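Local structure of coenzyme A transferase (Yersinia pestis, 3QLI) at residues Y88-V101 and D115-F128. The protein binds coenzyme A and probably transfers it from an acyl-CoA to a carboxylate such as acetate. Numbering follows the deposited sequence.
Sequences YELNNRIKPYSMFV and DGGRKVVNYVPSNF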
ATOM      1  N   TYR A  88       9.177  31.401 -10.844  1.00 20.07           N
ATOM      2  CA  TYR A  88       8.090  31.975 -10.049  1.00 21.62           C
ATOM      3  C   TYR A  88       7.298  33.023 -10.826  1.00 21.16           C
ATOM      4  O   TYR A  88       6.067  33.065 -10.760  1.00 20.13           O
ATOM      5  CB  TYR A  88       8.659  32.582  -8.759  1.00 23.06           C
ATOM      6  CG  TYR A  88       7.618  33.002  -7.745  1.00 29.37           C
ATOM      7  CD1 TYR A  88       7.157  32.109  -6.778  1.00 25.31           C
ATOM      8  CD2 TYR A  88       7.106  34.297  -7.742  1.00 27.88           C
ATOM      9  CE1 TYR A  88       6.211  32.482  -5.850  1.00 23.85           C
ATOM     10  CE2 TYR A  88       6.158  34.684  -6.809  1.00 30.46           C
ATOM     11  CZ  TYR A  88       5.716  33.777  -5.867  1.00 29.35           C
ATOM     12  OH  TYR A  88       4.773  34.160  -4.942  1.00 26.81           O
ATOM     13  N   GLU A  89       8.004  33.844 -11.594  1.00 21.98           N
ATOM     14  CA  GLU A  89       7.364  34.971 -12.278  1.00 19.97           C
ATOM     15  C   GLU A  89       6.379  34.523 -13.342  1.00 25.04           C
ATOM     16  O   GLU A  89       5.543  35.307 -13.791  1.00 20.30           O
ATOM     17  CB  GLU A  89       8.413  35.881 -12.914  1.00 26.64           C
ATOM     18  CG  GLU A  89       9.609  36.151 -12.016  1.00 34.61           C
ATOM     19  CD  GLU A  89      10.708  35.121 -12.204  1.00 34.59           C
ATOM     20  OE1 GLU A  89      11.258  35.034 -13.330  1.00 42.07           O
ATOM     21  OE2 GLU A  89      11.021  34.400 -11.233  1.00 29.25           O
ATOM     22  N   LEU A  90       6.471  33.264 -13.757  1.00 20.77           N
ATOM     23  CA  LEU A  90       5.578  32.734 -14.784  1.00 20.55           C
ATOM     24  C   LEU A  90       4.444  31.903 -14.191  1.00 21.09           C
ATOM     25  O   LEU A  90       3.621  31.350 -14.919  1.00 20.49           O
ATOM     26  CB  LEU A  90       6.361  31.884 -15.788  1.00 18.18           C
ATOM     27  CG  LEU A  90       7.595  32.505 -16.444  1.00 20.92           C
ATOM     28  CD1 LEU A  90       8.286  31.495 -17.345  1.00 21.37           C
ATOM     29  CD2 LEU A  90       7.225  33.753 -17.225  1.00 22.88           C
ATOM     30  N   ASN A  91       4.410  31.819 -12.866  1.00 19.07           N
ATOM     31  CA  ASN A  91       3.403  31.032 -12.162  1.00 22.87           C
ATOM     32  C   ASN A  91       1.950  31.363 -12.502  1.00 24.51           C
ATOM     33  O   ASN A  91       1.065  30.529 -12.324  1.00 28.19           O
ATOM     34  CB  ASN A  91       3.617  31.127 -10.650  1.00 26.20           C
ATOM     35  CG  ASN A  91       2.981  29.976  -9.902  1.00 29.25           C
ATOM     36  OD1 ASN A  91       1.826  30.058  -9.482  1.00 33.13           O
ATOM     37  ND2 ASN A  91       3.729  28.892  -9.736  1.00 33.00           N
ATOM     38  N   ASN A  92       1.704  32.575 -12.982  1.00 26.49           N
ATOM     39  CA  ASN A  92       0.348  32.995 -13.324  1.00 24.97           C
ATOM     40  C   ASN A  92      -0.101  32.521 -14.703  1.00 26.34           C
ATOM     41  O   ASN A  92      -1.259  32.691 -15.079  1.00 26.65           O
ATOM     42  CB  ASN A  92       0.226  34.517 -13.237  1.00 27.43           C
ATOM     43  CG  ASN A  92       1.083  35.232 -14.264  1.00 31.37           C
ATOM     44  OD1 ASN A  92       2.236  34.865 -14.490  1.00 31.67           O
ATOM     45  ND2 ASN A  92       0.523  36.259 -14.892  1.00 38.79           N
ATOM     46  N   ARG A  93       0.820  31.926 -15.451  1.00 21.46           N
ATOM     47  CA  ARG A  93       0.529  31.460 -16.802  1.00 17.74           C
ATOM     48  C   ARG A  93       0.827  29.983 -16.997  1.00 18.11           C
ATOM     49  O   ARG A  93       0.104  29.293 -17.705  1.00 17.43           O
ATOM     50  CB  ARG A  93       1.312  32.282 -17.826  1.00 18.91           C
ATOM     51  CG  ARG A  93       0.785  33.719 -17.965  1.00 20.92           C
ATOM     52  CD  ARG A  93       1.553  34.532 -18.986  1.00 22.71           C
ATOM     53  NE  ARG A  93       0.938  35.848 -19.137  1.00 26.85           N
ATOM     54  CZ  ARG A  93      -0.116  36.098 -19.911  1.00 32.01           C
ATOM     55  NH1 ARG A  93      -0.674  35.123 -20.630  1.00 25.91           N
ATOM     56  NH2 ARG A  93      -0.609  37.330 -19.975  1.00 31.11           N
ATOM     57  N   ILE A  94       1.918  29.513 -16.400  1.00 15.88           N
ATOM     58  CA  ILE A  94       2.261  28.093 -16.446  1.00 17.85           C
ATOM     59  C   ILE A  94       2.103  27.551 -15.040  1.00 18.31           C
ATOM     60  O   ILE A  94       2.853  27.924 -14.151  1.00 18.97           O
ATOM     61  CB  ILE A  94       3.699  27.876 -16.937  1.00 16.77           C
ATOM     62  CG1 ILE A  94       3.848  28.448 -18.353  1.00 19.49           C
ATOM     63  CG2 ILE A  94       4.065  26.384 -16.892  1.00 17.55           C
ATOM     64  CD1 ILE A  94       5.242  28.397 -18.910  1.00 19.29           C
ATOM     65  N   LYS A  95       1.115  26.683 -14.838  1.00 13.67           N
ATOM     66  CA  LYS A  95       0.762  26.229 -13.497  1.00 16.16           C
ATOM     67  C   LYS A  95       1.416  24.883 -13.174  1.00 18.60           C
ATOM     68  O   LYS A  95       1.155  23.891 -13.850  1.00 18.98           O
ATOM     69  CB  LYS A  95      -0.757  26.074 -13.377  1.00 17.55           C
ATOM     70  CG  LYS A  95      -1.576  27.233 -13.922  1.00 20.13           C
ATOM     71  CD  LYS A  95      -1.189  28.544 -13.270  1.00 23.83           C
ATOM     72  CE  LYS A  95      -2.164  29.653 -13.635  1.00 30.59           C
ATOM     73  NZ  LYS A  95      -3.557  29.322 -13.209  1.00 37.15           N
ATOM     74  N   PRO A  96       2.273  24.845 -12.142  1.00 19.23           N
ATOM     75  CA  PRO A  96       2.900  23.572 -11.775  1.00 17.87           C
ATOM     76  C   PRO A  96       1.900  22.666 -11.085  1.00 17.95           C
ATOM     77  O   PRO A  96       1.413  22.985  -9.996  1.00 17.44           O
ATOM     78  CB  PRO A  96       3.997  23.988 -10.790  1.00 17.32           C
ATOM     79  CG  PRO A  96       4.230  25.458 -11.081  1.00 18.12           C
ATOM     80  CD  PRO A  96       2.874  25.983 -11.426  1.00 18.76           C
ATOM     81  N   TYR A  97       1.572  21.560 -11.746  1.00 16.68           N
ATOM     82  CA  TYR A  97       0.763  20.505 -11.149  1.00 14.57           C
ATOM     83  C   TYR A  97       1.745  19.391 -10.857  1.00 16.43           C
ATOM     84  O   TYR A  97       1.785  18.370 -11.531  1.00 15.70           O
ATOM     85  CB  TYR A  97      -0.377  20.084 -12.096  1.00 15.02           C
ATOM     86  CG  TYR A  97      -1.584  20.989 -11.916  1.00 17.63           C
ATOM     87  CD1 TYR A  97      -2.777  20.501 -11.385  1.00 16.61           C
ATOM     88  CD2 TYR A  97      -1.503  22.350 -12.206  1.00 16.19           C
ATOM     89  CE1 TYR A  97      -3.868  21.337 -11.183  1.00 19.38           C
ATOM     90  CE2 TYR A  97      -2.595  23.203 -11.993  1.00 16.82           C
ATOM     91  CZ  TYR A  97      -3.769  22.686 -11.485  1.00 19.52           C
ATOM     92  OH  TYR A  97      -4.858  23.505 -11.274  1.00 19.65           O
ATOM     93  N   SER A  98       2.574  19.646  -9.853  1.00 16.02           N
ATOM     94  CA  SER A  98       3.713  18.802  -9.541  1.00 15.90           C
ATOM     95  C   SER A  98       3.218  17.526  -8.902  1.00 15.99           C
ATOM     96  O   SER A  98       2.358  17.551  -8.023  1.00 14.42           O
ATOM     97  CB  SER A  98       4.633  19.535  -8.567  1.00 18.30           C
ATOM     98  OG  SER A  98       4.710  20.913  -8.891  1.00 19.36           O
ATOM     99  N   MET A  99       3.778  16.407  -9.331  1.00 18.00           N
ATOM    100  CA  MET A  99       3.384  15.119  -8.782  1.00 16.89           C
ATOM    101  C   MET A  99       4.425  14.550  -7.814  1.00 17.27           C
ATOM    102  O   MET A  99       4.162  13.568  -7.124  1.00 16.85           O
ATOM    103  CB  MET A  99       3.021  14.173  -9.922  1.00 16.22           C
ATOM    104  CG  MET A  99       1.846  14.759 -10.724  1.00 15.74           C
ATOM    105  SD  MET A  99       1.329  13.866 -12.189  1.00 21.00           S
ATOM    106  CE  MET A  99       0.391  12.515 -11.468  1.00 20.33           C
ATOM    107  N   PHE A 100       5.600  15.183  -7.781  1.00 18.93           N
ATOM    108  CA  PHE A 100       6.598  15.019  -6.718  1.00 17.96           C
ATOM    109  C   PHE A 100       6.911  16.430  -6.256  1.00 20.65           C
ATOM    110  O   PHE A 100       6.993  17.341  -7.083  1.00 22.55           O
ATOM    111  CB  PHE A 100       7.931  14.483  -7.255  1.00 20.88           C
ATOM    112  CG  PHE A 100       7.996  12.996  -7.450  1.00 21.72           C
ATOM    113  CD1 PHE A 100       7.040  12.150  -6.919  1.00 23.19           C
ATOM    114  CD2 PHE A 100       9.061  12.442  -8.165  1.00 19.05           C
ATOM    115  CE1 PHE A 100       7.135  10.770  -7.115  1.00 20.55           C
ATOM    116  CE2 PHE A 100       9.165  11.073  -8.360  1.00 22.08           C
ATOM    117  CZ  PHE A 100       8.193  10.237  -7.834  1.00 21.68           C
ATOM    118  N   VAL A 101       7.108  16.630  -4.958  1.00 18.50           N
ATOM    119  CA  VAL A 101       7.561  17.935  -4.474  1.00 20.50           C
ATOM    120  C   VAL A 101       9.057  17.852  -4.142  1.00 19.63           C
ATOM    121  O   VAL A 101       9.445  17.205  -3.170  1.00 19.15           O
ATOM    122  CB  VAL A 101       6.723  18.416  -3.256  1.00 22.06           C
ATOM    123  CG1 VAL A 101       7.279  19.724  -2.670  1.00 22.14           C
ATOM    124  CG2 VAL A 101       5.258  18.583  -3.655  1.00 17.19           C
ATOM    125  N   ASP A 115       4.938  35.609  -0.129  1.00 39.90           N
ATOM    126  CA  ASP A 115       4.277  36.583  -0.990  1.00 38.28           C
ATOM    127  C   ASP A 115       2.761  36.559  -0.802  1.00 38.93           C
ATOM    128  O   ASP A 115       2.022  36.105  -1.672  1.00 36.81           O
ATOM    129  CB  ASP A 115       4.631  36.296  -2.451  1.00 38.52           C
ATOM    130  CG  ASP A 115       4.092  37.342  -3.402  1.00 43.06           C
ATOM    131  OD1 ASP A 115       3.812  38.472  -2.953  1.00 43.16           O
ATOM    132  OD2 ASP A 115       3.949  37.031  -4.602  1.00 40.24           O
ATOM    133  N   GLY A 116       2.307  37.068   0.339  1.00 40.19           N
ATOM    134  CA  GLY A 116       0.892  37.122   0.660  1.00 39.27           C
ATOM    135  C   GLY A 116       0.185  35.786   0.809  1.00 40.08           C
ATOM    136  O   GLY A 116      -1.013  35.686   0.554  1.00 36.03           O
ATOM    137  N   GLY A 117       0.924  34.764   1.230  1.00 38.85           N
ATOM    138  CA  GLY A 117       0.368  33.436   1.435  1.00 39.00           C
ATOM    139  C   GLY A 117      -0.255  32.794   0.209  1.00 38.34           C
ATOM    140  O   GLY A 117      -1.251  32.080   0.307  1.00 39.43           O
ATOM    141  N   ARG A 118       0.339  33.056  -0.948  1.00 34.81           N
ATOM    142  CA  ARG A 118      -0.127  32.513  -2.221  1.00 37.08           C
ATOM    143  C   ARG A 118       0.176  31.027  -2.434  1.00 33.34           C
ATOM    144  O   ARG A 118       1.238  30.543  -2.050  1.00 29.93           O
ATOM    145  CB  ARG A 118       0.513  33.294  -3.370  1.00 37.61           C
ATOM    146  CG  ARG A 118      -0.323  34.430  -3.919  1.00 38.18           C
ATOM    147  CD  ARG A 118       0.423  35.156  -5.029  1.00 42.34           C
ATOM    148  NE  ARG A 118       0.463  34.377  -6.264  1.00 44.21           N
ATOM    149  CZ  ARG A 118       1.496  34.348  -7.100  1.00 41.20           C
ATOM    150  NH1 ARG A 118       2.585  35.054  -6.838  1.00 43.04           N
ATOM    151  NH2 ARG A 118       1.440  33.610  -8.200  1.00 40.16           N
ATOM    152  N   LYS A 119      -0.755  30.320  -3.071  1.00 32.31           N
ATOM    153  CA  LYS A 119      -0.566  28.925  -3.439  1.00 31.69           C
ATOM    154  C   LYS A 119      -0.027  28.984  -4.858  1.00 26.15           C
ATOM    155  O   LYS A 119      -0.669  29.546  -5.743  1.00 26.98           O
ATOM    156  CB  LYS A 119      -1.882  28.152  -3.394  1.00 30.28           C
ATOM    157  CG  LYS A 119      -1.717  26.656  -3.608  1.00 30.38           C
ATOM    158  CD  LYS A 119      -3.043  25.926  -3.502  1.00 34.03           C
ATOM    159  CE  LYS A 119      -2.930  24.709  -2.602  1.00 37.59           C
ATOM    160  NZ  LYS A 119      -1.984  23.699  -3.146  1.00 37.57           N
ATOM    161  N   VAL A 120       1.158  28.428  -5.077  1.00 21.95           N
ATOM    162  CA  VAL A 120       1.810  28.554  -6.377  1.00 22.73           C
ATOM    163  C   VAL A 120       2.221  27.197  -6.959  1.00 22.09           C
ATOM    164  O   VAL A 120       2.579  27.103  -8.132  1.00 23.11           O
ATOM    165  CB  VAL A 120       3.028  29.495  -6.300  1.00 22.99           C
ATOM    166  CG1 VAL A 120       2.566  30.906  -5.944  1.00 26.87           C
ATOM    167  CG2 VAL A 120       4.019  28.991  -5.262  1.00 23.06           C
ATOM    168  N   VAL A 121       2.161  26.161  -6.131  1.00 18.83           N
ATOM    169  CA  VAL A 121       2.342  24.789  -6.583  1.00 21.41           C
ATOM    170  C   VAL A 121       1.077  24.009  -6.262  1.00 20.69           C
ATOM    171  O   VAL A 121       0.554  24.086  -5.152  1.00 24.72           O
ATOM    172  CB  VAL A 121       3.542  24.116  -5.896  1.00 20.22           C
ATOM    173  CG1 VAL A 121       3.552  22.600  -6.161  1.00 16.27           C
ATOM    174  CG2 VAL A 121       4.862  24.788  -6.322  1.00 18.48           C
ATOM    175  N   ASN A 122       0.564  23.278  -7.244  1.00 17.34           N
ATOM    176  CA  ASN A 122      -0.636  22.493  -7.022  1.00 18.34           C
ATOM    177  C   ASN A 122      -0.334  21.008  -7.049  1.00 19.65           C
ATOM    178  O   ASN A 122      -0.442  20.354  -8.086  1.00 18.52           O
ATOM    179  CB  ASN A 122      -1.710  22.836  -8.049  1.00 20.85           C
ATOM    180  CG  ASN A 122      -3.087  22.932  -7.427  1.00 30.24           C
ATOM    181  OD1 ASN A 122      -3.516  22.040  -6.681  1.00 30.02           O
ATOM    182  ND2 ASN A 122      -3.772  24.034  -7.691  1.00 34.16           N
ATOM    183  N   TYR A 123       0.065  20.484  -5.901  1.00 17.56           N
ATOM    184  CA  TYR A 123       0.372  19.067  -5.774  1.00 18.08           C
ATOM    185  C   TYR A 123      -0.802  18.193  -6.210  1.00 16.22           C
ATOM    186  O   TYR A 123      -1.936  18.413  -5.793  1.00 17.50           O
ATOM    187  CB  TYR A 123       0.748  18.753  -4.322  1.00 18.69           C
ATOM    188  CG  TYR A 123       1.004  17.286  -4.034  1.00 16.90           C
ATOM    189  CD1 TYR A 123       2.082  16.618  -4.608  1.00 18.65           C
ATOM    190  CD2 TYR A 123       0.185  16.584  -3.170  1.00 18.88           C
ATOM    191  CE1 TYR A 123       2.319  15.271  -4.342  1.00 16.68           C
ATOM    192  CE2 TYR A 123       0.411  15.238  -2.890  1.00 16.11           C
ATOM    193  CZ  TYR A 123       1.479  14.594  -3.475  1.00 21.05           C
ATOM    194  OH  TYR A 123       1.702  13.267  -3.187  1.00 22.21           O
ATOM    195  N   VAL A 124      -0.511  17.195  -7.045  1.00 16.25           N
ATOM    196  CA  VAL A 124      -1.504  16.218  -7.487  1.00 13.55           C
ATOM    197  C   VAL A 124      -1.161  14.889  -6.824  1.00 18.24           C
ATOM    198  O   VAL A 124      -0.175  14.248  -7.190  1.00 16.81           O
ATOM    199  CB  VAL A 124      -1.461  16.037  -9.018  1.00 17.81           C
ATOM    200  CG1 VAL A 124      -2.512  15.015  -9.480  1.00 17.42           C
ATOM    201  CG2 VAL A 124      -1.651  17.387  -9.721  1.00 17.31           C
ATOM    202  N   PRO A 125      -1.950  14.480  -5.820  1.00 17.53           N
ATOM    203  CA  PRO A 125      -1.572  13.240  -5.129  1.00 17.13           C
ATOM    204  C   PRO A 125      -1.707  12.032  -6.055  1.00 18.33           C
ATOM    205  O   PRO A 125      -2.681  11.935  -6.809  1.00 17.64           O
ATOM    206  CB  PRO A 125      -2.587  13.151  -3.978  1.00 17.77           C
ATOM    207  CG  PRO A 125      -3.112  14.585  -3.806  1.00 18.30           C
ATOM    208  CD  PRO A 125      -3.124  15.133  -5.208  1.00 16.74           C
ATOM    209  N   SER A 126      -0.742  11.118  -6.002  1.00 18.95           N
ATOM    210  CA  SER A 126      -0.812   9.927  -6.831  1.00 16.71           C
ATOM    211  C   SER A 126       0.189   8.901  -6.353  1.00 19.00           C
ATOM    212  O   SER A 126       1.040   9.207  -5.515  1.00 19.96           O
ATOM    213  CB  SER A 126      -0.499  10.266  -8.292  1.00 21.81           C
ATOM    214  OG  SER A 126       0.903  10.444  -8.480  1.00 20.14           O
ATOM    215  N   ASN A 127       0.082   7.689  -6.894  1.00 15.49           N
ATOM    216  CA  ASN A 127       1.180   6.730  -6.862  1.00 14.96           C
ATOM    217  C   ASN A 127       1.994   6.796  -8.159  1.00 14.48           C
ATOM    218  O   ASN A 127       1.439   6.723  -9.264  1.00 12.82           O
ATOM    219  CB  ASN A 127       0.657   5.316  -6.679  1.00 18.29           C
ATOM    220  CG  ASN A 127      -0.009   5.123  -5.354  1.00 21.22           C
ATOM    221  OD1 ASN A 127       0.655   5.073  -4.327  1.00 24.58           O
ATOM    222  ND2 ASN A 127      -1.324   5.004  -5.362  1.00 18.15           N
ATOM    223  N   PHE A 128       3.308   6.921  -8.028  1.00 13.00           N
ATOM    224  CA  PHE A 128       4.166   6.961  -9.208  1.00 13.82           C
ATOM    225  C   PHE A 128       3.891   5.729 -10.084  1.00 13.97           C
ATOM    226  O   PHE A 128       3.881   5.829 -11.306  1.00 14.73           O
ATOM    227  CB  PHE A 128       5.637   7.055  -8.773  1.00 14.02           C
ATOM    228  CG  PHE A 128       6.635   7.106  -9.915  1.00 14.57           C
ATOM    229  CD1 PHE A 128       6.456   7.967 -10.985  1.00 13.37           C
ATOM    230  CD2 PHE A 128       7.782   6.307  -9.877  1.00 14.43           C
ATOM    231  CE1 PHE A 128       7.381   8.018 -12.030  1.00 15.90           C
ATOM    232  CE2 PHE A 128       8.730   6.353 -10.901  1.00 14.24           C
ATOM    233  CZ  PHE A 128       8.532   7.210 -11.989  1.00 18.97           C
TER
HETATM  234  O   HOH W   1       1.800  12.430  -6.927  1.00 18.05           O
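Tyr-97 turns one face of its ring to the side chain of Asn-122: CB of Asn-122 stands 3.9 Å from the ring centroid, nearly on the normal, a CH-pi contact, and the amide follows stacked on the ring with the planes 18° apart. At the ring's edge CD1 meets CG2 of Val-124, a methyl set beside its own backbone N because CG1 takes the place anti to it. The backbones on which these residues sit run parallel. Asn-122 N gives a nearly straight bond of 2.9 Å to Pro-96 O, and Val-124 N reaches Ser-98 O, so 120-124 follows strand 94-98 along the side away from strand 70-74, to which 94-98 is also bonded. Helix 103-114 thus links strand 94-98 to an extended segment parallel to it, resembling a beta-alpha-beta unit without its second regular strand, in a domain whose parallel sheet is consistent with a Rossmann-like fold.

Asn-91 directs ND2 to Val-120 O at 2.7 Å; the acceptor lies in the amide plane, which favours that turn of the amide, with ND2 rather than OD1 bonded to the carbonyl. Further along, Tyr-88 OH donates to Asp-115 OD2 at 3.0 Å, on the anti lone pair, and Arg-118 NH1 forms a salt bridge with the same oxygen. Reaching them depends on the phenol's CG lying anti to the backbone N (chi1 -170°).

At the other end, water 1 donates to Met-99 O and Val-124 O and accepts from Ser-126 OG. Beyond it Phe-100 sets CZ over a face of Phe-128 at 4.1 Å from CG, with the planes 52° apart. Phe-100 touches Glu-76, which binds CoA, and Phe-128 lies close to Glu-264, its covalent attachment point. The chemistry thus grades from a charged outer end, through backbone bonds, to an aromatic pair, consistent with a place at the border of the CoA site.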